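Local structure of MIP07328p (Drosophila melanogaster, 6FKK) at residues D412-K417 with E440-P445. The protein probably acts as a semaphorin axon guidance cue that repels growing axons by binding receptors, represented here by its sema domain and plexin repeat. Residues are numbered along the deposited sequence; the frame is centred on the assembly and turned at random.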
# COMPACT_ATOMS: atom_id res chain seq x y z
N ASP A 412 -3.04 11.74 -12.62
CA ASP A 412 -3.16 13.10 -13.11
C ASP A 412 -2.32 14.07 -12.28
O ASP A 412 -1.89 15.10 -12.80
CB ASP A 412 -4.64 13.51 -13.10
CG ASP A 412 -4.92 14.74 -13.94
OD1 ASP A 412 -3.97 15.33 -14.49
OD2 ASP A 412 -6.10 15.11 -14.06
N GLY A 413 -2.07 13.74 -11.02
CA GLY A 413 -1.40 14.65 -10.11
C GLY A 413 -2.31 15.29 -9.08
O GLY A 413 -1.86 16.21 -8.38
N LYS A 414 -3.55 14.85 -8.97
CA LYS A 414 -4.50 15.41 -8.02
C LYS A 414 -4.50 14.60 -6.72
O LYS A 414 -4.09 13.44 -6.68
CB LYS A 414 -5.91 15.43 -8.61
CG LYS A 414 -6.02 16.07 -9.98
CD LYS A 414 -7.48 16.34 -10.35
CE LYS A 414 -7.62 16.72 -11.81
NZ LYS A 414 -6.72 17.83 -12.20
N VAL A 415 -4.97 15.25 -5.66
CA VAL A 415 -5.10 14.62 -4.35
C VAL A 415 -6.53 14.84 -3.86
O VAL A 415 -7.05 15.96 -3.93
CB VAL A 415 -4.09 15.19 -3.34
CG1 VAL A 415 -4.37 14.66 -1.94
CG2 VAL A 415 -2.67 14.86 -3.77
N THR A 416 -7.15 13.77 -3.36
CA THR A 416 -8.53 13.81 -2.90
C THR A 416 -8.58 13.46 -1.41
O THR A 416 -8.14 12.37 -1.02
CB THR A 416 -9.41 12.84 -3.70
OG1 THR A 416 -9.47 13.27 -5.06
CG2 THR A 416 -10.82 12.80 -3.12
N LYS A 417 -9.10 14.38 -0.61
CA LYS A 417 -9.42 14.11 0.79
C LYS A 417 -10.89 13.73 0.89
O LYS A 417 -11.74 14.32 0.21
CB LYS A 417 -9.17 15.34 1.67
CG LYS A 417 -7.77 15.92 1.61
CD LYS A 417 -7.74 17.23 2.40
CE LYS A 417 -6.33 17.77 2.57
NZ LYS A 417 -5.65 18.03 1.27
N GLU A 440 -10.50 18.24 -3.66
CA GLU A 440 -9.74 17.61 -4.74
C GLU A 440 -8.97 18.72 -5.45
O GLU A 440 -9.55 19.52 -6.18
CB GLU A 440 -10.66 16.88 -5.72
CG GLU A 440 -9.90 16.13 -6.81
CD GLU A 440 -10.82 15.40 -7.79
OE1 GLU A 440 -11.25 16.03 -8.78
OE2 GLU A 440 -11.10 14.21 -7.56
N MET A 441 -7.66 18.77 -5.21
CA MET A 441 -6.82 19.84 -5.72
C MET A 441 -5.68 19.28 -6.56
O MET A 441 -5.21 18.16 -6.33
CB MET A 441 -6.25 20.69 -4.58
CG MET A 441 -7.27 21.13 -3.55
SD MET A 441 -6.62 22.41 -2.47
CE MET A 441 -7.88 22.47 -1.19
N GLN A 442 -5.24 20.08 -7.52
CA GLN A 442 -4.06 19.74 -8.32
C GLN A 442 -2.81 20.06 -7.51
O GLN A 442 -2.63 21.20 -7.07
CB GLN A 442 -4.07 20.51 -9.63
CG GLN A 442 -3.01 20.07 -10.62
CD GLN A 442 -3.32 18.74 -11.25
OE1 GLN A 442 -4.47 18.46 -11.61
NE2 GLN A 442 -2.31 17.89 -11.39
N VAL A 443 -1.96 19.07 -7.31
CA VAL A 443 -0.73 19.22 -6.54
C VAL A 443 0.50 19.22 -7.45
O VAL A 443 1.32 20.14 -7.40
CB VAL A 443 -0.61 18.13 -5.46
CG1 VAL A 443 0.77 18.16 -4.83
CG2 VAL A 443 -1.68 18.32 -4.40
N LEU A 444 0.65 18.19 -8.26
CA LEU A 444 1.76 18.08 -9.19
C LEU A 444 1.40 18.71 -10.52
O LEU A 444 0.23 19.04 -10.77
CB LEU A 444 2.12 16.61 -9.37
CG LEU A 444 2.60 15.85 -8.13
CD1 LEU A 444 3.07 14.45 -8.51
CD2 LEU A 444 3.69 16.62 -7.42
N PRO A 445 2.38 18.93 -11.40
CA PRO A 445 2.06 19.33 -12.78
C PRO A 445 1.07 18.36 -13.41
O PRO A 445 1.10 17.16 -13.15
CB PRO A 445 3.42 19.30 -13.48
CG PRO A 445 4.38 19.63 -12.40
CD PRO A 445 3.83 19.00 -11.14
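One face of the Q442 amide is met by G413 O, which lies over NE2 without being hydrogen-bonded to it, and by K414 CG, over the oxygen end at 3.3 Å from Q442 OE1. At its nitrogen edge, Q442 NE2 gives one hydrogen bond to D412 O (3.2 Å) and another to L444 O (2.9 Å). Both acceptors lie within 7° of the amide plane, so the two bonds fix the group's rotation and orient OE1 toward K414 NZ, which comes to the oxygen edge in that plane. That last separation refines too short to be trusted in detail, but K414 NZ also forms a salt bridge to D412 OD2 and a hydrogen bond to T11 OG1. Q442 reaches back to D412 because its chain bends at CB-CG.

The E440 carboxylate sits on the same sheet face, carried by an extended chain. T416 OG1 makes a weak hydrogen bond to its OE2, while K379 supplies the stronger partner, a salt bridge. On the opposite face V415 CG2 meets V443 CG2 at 3.7 Å, and V464 touches both valines.

Reciprocal bonds between V415 and M441 (V415 N to M441 O 3.0 Å, M441 N to V415 O 3.1 Å) establish the antiparallel register. Where it ends, G413 O accepts both V443 N (3.1 Å) and L444 N, which resembles a classic beta bulge at the strand's end, as do V443's backbone angles (-107°/-54°). Strands 414-423 and 432-442 are the last two of a four-stranded antiparallel sheet, an arrangement characteristic of a blade of the sema-domain beta-propeller.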